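Local structure of irisin (Homo sapiens, 4LSD) at residues A35-K40 with L46-E51; V74-I77 with Q82-A85; T10-K15 with V20-V25; W62-E65 with E69-V72. The protein probably mediates benefits of muscular exercise as a hormone that promotes browning of white fat, and is represented here by its dimer-forming fibronectin type III domain. One frame throughout, in Å; residues are numbered along the deposited sequence.

Contact 1. Residues A35-K40 with L46-E51; sequences AISQQK and LRFIQE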
loop_
_atom_site.group_PDB
_atom_site.type_symbol
_atom_site.label_atom_id
_atom_site.label_comp_id
_atom_site.label_asym_id
_atom_site.label_seq_id
_atom_site.Cartn_x
_atom_site.Cartn_y
_atom_site.Cartn_z
ATOM N N ALA A 35 8.312 0.864 -5.224
ATOM C CA ALA A 35 7.930 1.413 -3.929
ATOM C C ALA A 35 7.336 2.777 -4.222
ATOM O O ALA A 35 7.913 3.569 -4.964
ATOM C CB ALA A 35 9.133 1.544 -3.020
ATOM N N ILE A 36 6.165 3.045 -3.662
ATOM C CA ILE A 36 5.501 4.333 -3.867
ATOM C C ILE A 36 5.270 5.037 -2.524
ATOM O O ILE A 36 5.036 4.384 -1.504
ATOM C CB ILE A 36 4.133 4.163 -4.593
ATOM C CG1 ILE A 36 4.338 4.127 -6.107
ATOM C CG2 ILE A 36 3.196 5.306 -4.246
ATOM C CD1 ILE A 36 3.037 4.122 -6.899
ATOM N N SER A 37 5.364 6.369 -2.536
ATOM C CA SER A 37 5.137 7.199 -1.347
ATOM C C SER A 37 3.997 8.110 -1.692
ATOM O O SER A 37 3.941 8.659 -2.792
ATOM C CB SER A 37 6.324 8.101 -1.012
ATOM O OG SER A 37 7.493 7.362 -0.745
ATOM N N GLN A 38 3.100 8.292 -0.740
ATOM C CA GLN A 38 1.955 9.154 -0.947
ATOM C C GLN A 38 1.724 10.029 0.269
ATOM O O GLN A 38 1.739 9.553 1.401
ATOM C CB GLN A 38 0.705 8.312 -1.196
ATOM C CG GLN A 38 -0.596 9.106 -1.140
ATOM C CD GLN A 38 -1.812 8.218 -0.945
ATOM O OE1 GLN A 38 -2.048 7.277 -1.711
ATOM N NE2 GLN A 38 -2.595 8.513 0.086
ATOM N N GLN A 39 1.532 11.317 0.034
ATOM C CA GLN A 39 1.242 12.240 1.115
ATOM C C GLN A 39 0.516 13.431 0.523
ATOM O O GLN A 39 0.703 13.762 -0.647
ATOM C CB GLN A 39 2.521 12.677 1.847
ATOM C CG GLN A 39 3.601 13.202 0.966
ATOM C CD GLN A 39 4.836 13.618 1.753
ATOM O OE1 GLN A 39 5.625 12.779 2.198
ATOM N NE2 GLN A 39 5.006 14.920 1.930
ATOM N N LYS A 40 -0.350 14.046 1.317
ATOM C CA LYS A 40 -1.084 15.207 0.847
ATOM C C LYS A 40 -0.112 16.375 0.765
ATOM O O LYS A 40 0.928 16.377 1.445
ATOM C CB LYS A 40 -2.198 15.577 1.818
ATOM C CG LYS A 40 -3.258 14.527 2.021
ATOM C CD LYS A 40 -4.388 15.095 2.860
ATOM C CE LYS A 40 -5.352 14.015 3.311
ATOM N NZ LYS A 40 -6.311 14.551 4.320
ATOM N N LEU A 46 1.194 9.620 6.019
ATOM C CA LEU A 46 2.153 9.162 4.993
ATOM C C LEU A 46 1.859 7.718 4.616
ATOM O O LEU A 46 2.000 6.833 5.455
ATOM C CB LEU A 46 3.582 9.158 5.529
ATOM C CG LEU A 46 4.135 10.362 6.259
ATOM C CD1 LEU A 46 5.343 9.922 7.041
ATOM C CD2 LEU A 46 4.469 11.454 5.269
ATOM N N ARG A 47 1.476 7.464 3.370
ATOM C CA ARG A 47 1.180 6.104 2.937
ATOM C C ARG A 47 2.273 5.552 2.024
ATOM O O ARG A 47 2.722 6.227 1.095
ATOM C CB ARG A 47 -0.165 6.061 2.214
ATOM C CG ARG A 47 -0.585 4.667 1.801
ATOM C CD ARG A 47 -2.103 4.545 1.733
ATOM N NE ARG A 47 -2.620 4.859 0.408
ATOM C CZ ARG A 47 -3.866 5.250 0.163
ATOM N NH1 ARG A 47 -4.732 5.387 1.162
ATOM N NH2 ARG A 47 -4.247 5.490 -1.090
ATOM N N PHE A 48 2.698 4.321 2.297
ATOM C CA PHE A 48 3.739 3.670 1.510
ATOM C C PHE A 48 3.280 2.322 0.951
ATOM O O PHE A 48 2.799 1.475 1.700
ATOM C CB PHE A 48 4.988 3.426 2.363
ATOM C CG PHE A 48 5.515 4.652 3.031
ATOM C CD1 PHE A 48 5.086 5.010 4.311
ATOM C CD2 PHE A 48 6.437 5.464 2.376
ATOM C CE1 PHE A 48 5.569 6.163 4.926
ATOM C CE2 PHE A 48 6.926 6.616 2.978
ATOM C CZ PHE A 48 6.494 6.971 4.255
ATOM N N ILE A 49 3.440 2.117 -0.356
ATOM C CA ILE A 49 3.070 0.851 -0.970
ATOM C C ILE A 49 4.281 0.282 -1.669
ATOM O O ILE A 49 4.988 0.994 -2.365
ATOM C CB ILE A 49 1.978 1.004 -2.019
ATOM C CG1 ILE A 49 0.731 1.628 -1.400
ATOM C CG2 ILE A 49 1.639 -0.368 -2.591
ATOM C CD1 ILE A 49 -0.322 1.991 -2.414
ATOM N N GLN A 50 4.534 -1.005 -1.470
ATOM C CA GLN A 50 5.668 -1.664 -2.115
ATOM C C GLN A 50 5.170 -3.008 -2.633
ATOM O O GLN A 50 4.349 -3.652 -1.995
ATOM C CB GLN A 50 6.819 -1.894 -1.124
ATOM C CG GLN A 50 8.084 -2.445 -1.765
ATOM C CD GLN A 50 9.070 -3.040 -0.759
ATOM O OE1 GLN A 50 8.956 -4.206 -0.362
ATOM N NE2 GLN A 50 10.040 -2.235 -0.338
ATOM N N GLU A 51 5.621 -3.403 -3.814
ATOM C CA GLU A 51 5.251 -4.694 -4.377
ATOM C C GLU A 51 6.509 -5.203 -5.026
ATOM O O GLU A 51 7.213 -4.465 -5.702
ATOM C CB GLU A 51 4.125 -4.581 -5.409
ATOM C CG GLU A 51 2.771 -4.264 -4.804
ATOM C CD GLU A 51 1.638 -4.393 -5.806
ATOM O OE1 GLU A 51 1.934 -4.469 -7.017
ATOM O OE2 GLU A 51 0.457 -4.414 -5.385
#

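Contact 2. Residues V74-I77 with Q82-A85; sequences VQAI and QSPA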
loop_
_atom_site.group_PDB
_atom_site.type_symbol
_atom_site.label_atom_id
_atom_site.label_comp_id
_atom_site.label_asym_id
_atom_site.label_seq_id
_atom_site.Cartn_x
_atom_site.Cartn_y
_atom_site.Cartn_z
ATOM N N VAL A 74 7.627 7.606 -7.111
ATOM C CA VAL A 74 7.774 6.198 -7.421
ATOM C C VAL A 74 9.253 5.861 -7.419
ATOM O O VAL A 74 10.088 6.706 -7.715
ATOM C CB VAL A 74 7.186 5.862 -8.804
ATOM C CG1 VAL A 74 7.215 4.355 -9.030
ATOM C CG2 VAL A 74 5.775 6.386 -8.908
ATOM N N GLN A 75 9.574 4.624 -7.066
ATOM C CA GLN A 75 10.957 4.154 -7.034
ATOM C C GLN A 75 10.960 2.749 -7.637
ATOM O O GLN A 75 9.970 2.032 -7.533
ATOM C CB GLN A 75 11.463 4.095 -5.596
ATOM C CG GLN A 75 12.779 3.366 -5.449
ATOM C CD GLN A 75 13.145 3.149 -4.002
ATOM O OE1 GLN A 75 14.199 3.583 -3.544
ATOM N NE2 GLN A 75 12.269 2.479 -3.269
ATOM N N ALA A 76 12.054 2.345 -8.273
ATOM C CA ALA A 76 12.102 1.018 -8.867
ATOM C C ALA A 76 13.021 0.099 -8.075
ATOM O O ALA A 76 14.127 0.485 -7.697
ATOM C CB ALA A 76 12.559 1.107 -10.314
ATOM N N ILE A 77 12.557 -1.125 -7.837
ATOM C CA ILE A 77 13.320 -2.104 -7.067
ATOM C C ILE A 77 13.972 -3.131 -7.975
ATOM O O ILE A 77 13.336 -3.665 -8.875
ATOM C CB ILE A 77 12.420 -2.895 -6.087
ATOM C CG1 ILE A 77 11.469 -1.953 -5.346
ATOM C CG2 ILE A 77 13.287 -3.680 -5.109
ATOM C CD1 ILE A 77 12.120 -1.115 -4.299
ATOM N N GLN A 82 17.964 -0.493 -5.424
ATOM C CA GLN A 82 16.783 0.322 -5.622
ATOM C C GLN A 82 17.212 1.605 -6.326
ATOM O O GLN A 82 18.371 2.021 -6.229
ATOM C CB GLN A 82 16.167 0.651 -4.264
ATOM C CG GLN A 82 17.149 1.340 -3.312
ATOM C CD GLN A 82 16.550 1.640 -1.950
ATOM O OE1 GLN A 82 16.175 0.730 -1.213
ATOM N NE2 GLN A 82 16.461 2.920 -1.608
ATOM N N SER A 83 16.272 2.237 -7.018
ATOM C CA SER A 83 16.567 3.463 -7.744
ATOM C C SER A 83 16.187 4.710 -6.976
ATOM O O SER A 83 15.513 4.634 -5.955
ATOM C CB SER A 83 15.780 3.493 -9.049
ATOM O OG SER A 83 14.485 4.007 -8.809
ATOM N N PRO A 84 16.642 5.877 -7.453
ATOM C CA PRO A 84 16.295 7.124 -6.771
ATOM C C PRO A 84 14.833 7.406 -7.059
ATOM O O PRO A 84 14.245 6.772 -7.927
ATOM C CB PRO A 84 17.231 8.167 -7.407
ATOM C CG PRO A 84 17.823 7.481 -8.615
ATOM C CD PRO A 84 17.884 6.040 -8.229
ATOM N N ALA A 85 14.245 8.347 -6.333
ATOM C CA ALA A 85 12.843 8.678 -6.555
ATOM C C ALA A 85 12.640 9.253 -7.953
ATOM O O ALA A 85 13.501 9.948 -8.483
ATOM C CB ALA A 85 12.369 9.685 -5.525
#

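Contact 3. Residues T10-K15 with V20-V25; sequences TVRHLK and VVSWDV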
loop_
_atom_site.group_PDB
_atom_site.type_symbol
_atom_site.label_atom_id
_atom_site.label_comp_id
_atom_site.label_asym_id
_atom_site.label_seq_id
_atom_site.Cartn_x
_atom_site.Cartn_y
_atom_site.Cartn_z
ATOM N N THR A 10 2.650 8.850 -14.600
ATOM C CA THR A 10 1.408 9.557 -14.900
ATOM C C THR A 10 0.291 9.116 -13.954
ATOM O O THR A 10 0.345 8.029 -13.371
ATOM C CB THR A 10 0.954 9.324 -16.402
ATOM O OG1 THR A 10 -0.097 8.351 -16.464
ATOM C CG2 THR A 10 2.115 8.795 -17.251
ATOM N N VAL A 11 -0.717 9.967 -13.802
ATOM C CA VAL A 11 -1.861 9.662 -12.960
ATOM C C VAL A 11 -3.099 9.563 -13.824
ATOM O O VAL A 11 -3.506 10.555 -14.416
ATOM C CB VAL A 11 -2.144 10.765 -11.938
ATOM C CG1 VAL A 11 -3.489 10.492 -11.270
ATOM C CG2 VAL A 11 -1.045 10.823 -10.917
ATOM N N ARG A 12 -3.706 8.386 -13.903
ATOM C CA ARG A 12 -4.915 8.234 -14.710
ATOM C C ARG A 12 -6.125 7.807 -13.892
ATOM O O ARG A 12 -6.012 7.517 -12.699
ATOM C CB ARG A 12 -4.674 7.247 -15.860
ATOM C CG ARG A 12 -3.657 6.160 -15.558
ATOM C CD ARG A 12 -3.424 5.317 -16.796
ATOM N NE ARG A 12 -2.101 5.496 -17.392
ATOM C CZ ARG A 12 -1.852 5.358 -18.693
ATOM N NH1 ARG A 12 -2.842 5.054 -19.522
ATOM N NH2 ARG A 12 -0.616 5.490 -19.162
ATOM N N HIS A 13 -7.285 7.791 -14.544
ATOM C CA HIS A 13 -8.534 7.401 -13.904
ATOM C C HIS A 13 -8.608 8.011 -12.506
ATOM O O HIS A 13 -8.804 7.322 -11.505
ATOM C CB HIS A 13 -8.616 5.873 -13.867
ATOM C CG HIS A 13 -8.521 5.242 -15.224
ATOM N ND1 HIS A 13 -9.447 5.481 -16.217
ATOM C CD2 HIS A 13 -7.592 4.416 -15.767
ATOM C CE1 HIS A 13 -9.094 4.833 -17.313
ATOM N NE2 HIS A 13 -7.972 4.179 -17.068
ATOM N N LEU A 14 -8.437 9.327 -12.463
ATOM C CA LEU A 14 -8.453 10.090 -11.226
ATOM C C LEU A 14 -9.872 10.392 -10.747
ATOM O O LEU A 14 -10.593 11.173 -11.362
ATOM C CB LEU A 14 -7.667 11.393 -11.426
ATOM C CG LEU A 14 -7.503 12.361 -10.248
ATOM C CD1 LEU A 14 -6.718 11.689 -9.124
ATOM C CD2 LEU A 14 -6.773 13.621 -10.715
ATOM N N LYS A 15 -10.261 9.767 -9.639
ATOM C CA LYS A 15 -11.585 9.955 -9.057
ATOM C C LYS A 15 -11.517 10.739 -7.756
ATOM O O LYS A 15 -10.442 11.020 -7.236
ATOM C CB LYS A 15 -12.250 8.604 -8.777
ATOM C CG LYS A 15 -13.133 8.057 -9.900
ATOM C CD LYS A 15 -12.340 7.600 -11.121
ATOM C CE LYS A 15 -11.649 6.248 -10.905
ATOM N NZ LYS A 15 -12.303 5.109 -11.630
ATOM N N VAL A 20 -5.009 6.059 -10.118
ATOM C CA VAL A 20 -4.093 5.007 -10.536
ATOM C C VAL A 20 -2.825 5.701 -11.024
ATOM O O VAL A 20 -2.902 6.696 -11.741
ATOM C CB VAL A 20 -4.673 4.158 -11.690
ATOM C CG1 VAL A 20 -3.629 3.140 -12.147
ATOM C CG2 VAL A 20 -5.945 3.439 -11.236
ATOM N N VAL A 21 -1.670 5.178 -10.629
ATOM C CA VAL A 21 -0.376 5.744 -11.000
ATOM C C VAL A 21 0.330 4.787 -11.939
ATOM O O VAL A 21 0.341 3.588 -11.690
ATOM C CB VAL A 21 0.520 5.936 -9.753
ATOM C CG1 VAL A 21 1.872 6.526 -10.144
ATOM C CG2 VAL A 21 -0.182 6.825 -8.750
ATOM N N SER A 22 0.923 5.310 -13.008
ATOM C CA SER A 22 1.636 4.467 -13.973
ATOM C C SER A 22 3.020 5.031 -14.210
ATOM O O SER A 22 3.269 6.210 -13.962
ATOM C CB SER A 22 0.909 4.423 -15.320
ATOM O OG SER A 22 -0.472 4.182 -15.152
ATOM N N TRP A 23 3.911 4.195 -14.720
ATOM C CA TRP A 23 5.264 4.633 -14.989
ATOM C C TRP A 23 5.932 3.667 -15.927
ATOM O O TRP A 23 5.357 2.645 -16.301
ATOM C CB TRP A 23 6.074 4.701 -13.698
ATOM C CG TRP A 23 6.218 3.361 -13.016
ATOM C CD1 TRP A 23 7.191 2.418 -13.223
ATOM C CD2 TRP A 23 5.334 2.814 -12.041
ATOM N NE1 TRP A 23 6.957 1.314 -12.434
ATOM C CE2 TRP A 23 5.816 1.530 -11.702
ATOM C CE3 TRP A 23 4.165 3.280 -11.425
ATOM C CZ2 TRP A 23 5.177 0.713 -10.765
ATOM C CZ3 TRP A 23 3.527 2.470 -10.494
ATOM C CH2 TRP A 23 4.032 1.197 -10.179
ATOM N N ASP A 24 7.157 4.008 -16.303
ATOM C CA ASP A 24 7.960 3.169 -17.169
ATOM C C ASP A 24 9.317 3.149 -16.528
ATOM O O ASP A 24 9.640 4.008 -15.703
ATOM C CB ASP A 24 8.132 3.753 -18.570
ATOM C CG ASP A 24 6.835 3.968 -19.269
ATOM O OD1 ASP A 24 6.051 3.001 -19.371
ATOM O OD2 ASP A 24 6.616 5.111 -19.726
ATOM N N VAL A 25 10.105 2.159 -16.908
ATOM C CA VAL A 25 11.452 2.041 -16.400
ATOM C C VAL A 25 12.307 1.902 -17.641
ATOM O O VAL A 25 11.793 1.608 -18.719
ATOM C CB VAL A 25 11.616 0.801 -15.498
ATOM C CG1 VAL A 25 10.742 0.941 -14.273
ATOM C CG2 VAL A 25 11.265 -0.453 -16.267
#

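Contact 4. Residues W62-E65 with E69-V72; sequences WDLE and EYIV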
loop_
_atom_site.group_PDB
_atom_site.type_symbol
_atom_site.label_atom_id
_atom_site.label_comp_id
_atom_site.label_asym_id
_atom_site.label_seq_id
_atom_site.Cartn_x
_atom_site.Cartn_y
_atom_site.Cartn_z
ATOM N N TRP A 62 -6.180 4.164 -3.086
ATOM C CA TRP A 62 -7.557 4.207 -2.640
ATOM C C TRP A 62 -7.761 5.089 -1.417
ATOM O O TRP A 62 -6.806 5.535 -0.788
ATOM C CB TRP A 62 -7.989 2.795 -2.292
ATOM C CG TRP A 62 -7.227 2.253 -1.105
ATOM C CD1 TRP A 62 -7.676 2.161 0.183
ATOM C CD2 TRP A 62 -5.858 1.795 -1.084
ATOM N NE1 TRP A 62 -6.678 1.676 1.005
ATOM C CE2 TRP A 62 -5.558 1.444 0.257
ATOM C CE3 TRP A 62 -4.864 1.649 -2.065
ATOM C CZ2 TRP A 62 -4.299 0.960 0.639
ATOM C CZ3 TRP A 62 -3.615 1.167 -1.682
ATOM C CH2 TRP A 62 -3.346 0.828 -0.340
ATOM N N ASP A 63 -9.026 5.327 -1.087
ATOM C CA ASP A 63 -9.385 6.108 0.079
ATOM C C ASP A 63 -8.696 7.465 0.125
ATOM O O ASP A 63 -8.232 7.900 1.181
ATOM C CB ASP A 63 -9.044 5.294 1.324
ATOM C CG ASP A 63 -9.789 5.761 2.563
ATOM O OD1 ASP A 63 -10.977 6.140 2.448
ATOM O OD2 ASP A 63 -9.186 5.722 3.664
ATOM N N LEU A 64 -8.632 8.134 -1.020
ATOM C CA LEU A 64 -8.019 9.446 -1.073
ATOM C C LEU A 64 -9.053 10.459 -0.638
ATOM O O LEU A 64 -10.255 10.185 -0.658
ATOM C CB LEU A 64 -7.553 9.774 -2.489
ATOM C CG LEU A 64 -6.404 8.930 -3.033
ATOM C CD1 LEU A 64 -5.948 9.517 -4.358
ATOM C CD2 LEU A 64 -5.246 8.920 -2.029
ATOM N N GLU A 65 -8.572 11.631 -0.251
ATOM C CA GLU A 65 -9.422 12.731 0.187
ATOM C C GLU A 65 -9.972 13.457 -1.029
ATOM O O GLU A 65 -9.255 13.645 -2.009
ATOM C CB GLU A 65 -8.596 13.710 1.007
ATOM C CG GLU A 65 -8.700 13.533 2.487
ATOM C CD GLU A 65 -9.811 14.365 3.056
ATOM O OE1 GLU A 65 -10.028 14.304 4.285
ATOM O OE2 GLU A 65 -10.465 15.086 2.267
ATOM N N GLU A 69 -5.046 17.867 -2.878
ATOM C CA GLU A 69 -3.805 17.729 -3.635
ATOM C C GLU A 69 -2.840 16.718 -3.011
ATOM O O GLU A 69 -2.621 16.714 -1.800
ATOM C CB GLU A 69 -3.121 19.089 -3.744
ATOM C CG GLU A 69 -3.906 20.103 -4.556
ATOM C CD GLU A 69 -3.226 21.459 -4.610
ATOM O OE1 GLU A 69 -3.179 22.156 -3.569
ATOM O OE2 GLU A 69 -2.729 21.825 -5.698
ATOM N N TYR A 70 -2.253 15.874 -3.853
ATOM C CA TYR A 70 -1.328 14.844 -3.398
ATOM C C TYR A 70 0.001 14.882 -4.120
ATOM O O TYR A 70 0.121 15.434 -5.209
ATOM C CB TYR A 70 -1.940 13.466 -3.613
ATOM C CG TYR A 70 -3.039 13.114 -2.644
ATOM C CD1 TYR A 70 -2.752 12.449 -1.453
ATOM C CD2 TYR A 70 -4.366 13.438 -2.914
ATOM C CE1 TYR A 70 -3.756 12.113 -0.557
ATOM C CE2 TYR A 70 -5.379 13.110 -2.023
ATOM C CZ TYR A 70 -5.065 12.447 -0.850
ATOM O OH TYR A 70 -6.065 12.112 0.024
ATOM N N ILE A 71 1.001 14.279 -3.500
ATOM C CA ILE A 71 2.320 14.200 -4.081
ATOM C C ILE A 71 2.740 12.755 -3.928
ATOM O O ILE A 71 2.773 12.213 -2.827
ATOM C CB ILE A 71 3.316 15.102 -3.366
ATOM C CG1 ILE A 71 2.783 16.533 -3.340
ATOM C CG2 ILE A 71 4.656 15.061 -4.094
ATOM C CD1 ILE A 71 3.702 17.500 -2.650
ATOM N N VAL A 72 3.048 12.139 -5.059
ATOM C CA VAL A 72 3.431 10.742 -5.114
ATOM C C VAL A 72 4.803 10.607 -5.736
ATOM O O VAL A 72 5.111 11.290 -6.707
ATOM C CB VAL A 72 2.412 9.961 -5.979
ATOM C CG1 VAL A 72 3.045 8.703 -6.568
ATOM C CG2 VAL A 72 1.191 9.612 -5.149
#

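Contact 1. Residues A35-K40 with L46-E51
Q38 and R47 run side by side, pointing the same way off the face of the sheet that also carries I36 and I49. Both chains leave with CG anti to the backbone N (chi1 168° for Q38, -177° for R47), which sends the amide and the guanidinium out together. The amide does not stack flat: it stands steeply (68°) on the guanidinium, with NE2 above its centre, 3.5 Å from CZ of R47. OE1 of Q38 comes 2.9 Å from NH2 of R47. That NH2 is hydrogen-bonded to the carbonyl of W62, whose ring also makes a cation-pi contact with R47, and across the interface E51 salt-bridges R47 of the second subunit. The other face, with A35, S37, Q39, F48 and L46, is more lightly packed: OG of S37 meets the F48 ring obliquely, 3.8 Å from CD2, and OE1 of Q39 lies 3.5 Å from CD2 of L46. Paired backbone bonds join I36 with I49, including I36 N to I49 O at 2.7 Å, and Q38 with R47. Strand 46-52 pairs antiparallel with a strand of that subunit, and R47 is required for dimerization: this is a fibronectin type III edge hairpin extended into an intersubunit sheet.

Contact 2. Residues V74-I77 with Q82-A85
Hydrogen bonds centre on A76 and S83. S83 N donates to A76 O at 2.9 Å, but in the reverse direction A76 N bonds to the hydroxyl, S83 OG, at 3.0 Å and a nearly straight 169°. A side-chain oxygen thus stands in for a main-chain carbonyl. With chi1 at 85°, OG lies between the backbone N and the carbonyl carbon of S83, placed to accept from A76 while donating to P84 O at 2.9 Å, so the buried hydroxyl is used both ways. Weaker CA-H...O contacts flank these bonds: Q82 CA lies 3.4 Å from A76 O, and A85 CA 3.6 Å from V74 O. Van der Waals packing is slight: the CB of A76 rests 3.8 Å from OG of S83, and CD1 of I77 just reaches CB of Q82, at 4.4 Å. The extended chain of Q75 runs alongside S83, and its side chain and that of Q82 cross obliquely with amide planes 69° apart. P6 packs on V74, A76 and S83, and V74 goes on to pair with S86. Strand 69-78 here meets the irregular start of the returning chain, at the loop end of the F-G hairpin of a fibronectin type III domain.

Contact 3. Residues T10-K15 with V20-V25
R12 reaches across to S22 on the face of the sheet they share with T10 and V20. Its chi1 of 30° is away from the usual staggered values, and a bend at chi3 (110°) brings the guanidinium end round, so that NE comes 3.1 Å from S22 OG. The bond is weak, with only 122° at the hydrogen, and the hydroxyl meets the guanidinium obliquely; CD of R12 lies 3.6 Å from the same OG. T10 touches S22 more loosely, OG1 to CB at 4.2 Å, while V20 and S22 both lean on S58 of the next strand.

The other face is simpler and nearly symmetrical. V11 and V21 each hold CG1 trans to the backbone N, which sets that methyl against a carbonyl opposite: CG1 of V11 is 3.9 Å from V20 O, and CG1 of V21 is 3.9 Å from T10 O. From there V11 packs on V89 and F91, and V21 on L61, facing the interior.

Reciprocal backbone bonds tie T10 to S22, with S22 N to T10 O at 2.8 Å, and R12 to V20, where V20 N to R12 O is longer at 3.1 Å. H13 takes a left-handed backbone conformation and turns the chain off this pairing, leaving the short, twisted A-B hairpin of the smaller sheet in a fibronectin type III sandwich.

Contact 4. Residues W62-E65 with E69-V72
This is a tyrosine corner, a packing motif well known from fibronectin type III domains and other Greek-key sandwiches, and it sits in the loop that carries the chain from strand 58-61 of one sheet to strand 69-78 of the other. No backbone pairing is involved; the nearest CA atoms, those of E65 and E69, are 8.4 Å apart, and the ring of Y70 spans the gap. The tyrosine, at the start of its strand, reaches back to the loop, to the residue five places earlier.

L64 provides the apolar half. With chi2 at -172° CD1 is the branch that runs on anti to CA, and the other methyl, CD2, turns back over one face of the Y70 ring, 4.0 Å from the centroid and 25° off the normal. The contact is a CH-pi one, displaced toward the hydroxyl end, where CD2 lies 3.7 Å from CZ. L64 also packs on F91, Q38 and R47, so the corner backs directly onto the arginine needed for dimerization, and W62 of the same loop meets W62 of the second subunit.

E65 provides the polar half. Its carbonyl O lies in the ring plane at the edge of Y70 and is itself hydrogen-bonded to OG1 of T93. CB of E65 touches Y70 OH at 3.2 Å, after which a bend at chi2 turns the carboxylate away from the ring. The phenol is fixed by one short, nearly straight bond: E65 N donates to Y70 OH at 2.6 Å and 168°.

How the contacts relate
Along the chain the order is contact 3, contact 1, contact 4, contact 2, all within one fibronectin type III domain. Contact 3 belongs to the three-stranded sheet; contacts 1, 2 and 4 all reach the four-stranded one, where strands 31-40 and 69-78 are neighbours. Contacts 2 and 4 use the two ends of strand 69-78, with centres 20 Å apart on opposite sides of the chain's centre. Between the sheets the contacts meet in a shared core: I36 of contact 1 and V74 of contact 2 both pack on V21 and W23 of contact 3. Contact 1 lies at the dimer interface; contact 4, 10 Å away, stands just behind it, with only W62 of its segments meeting the second subunit.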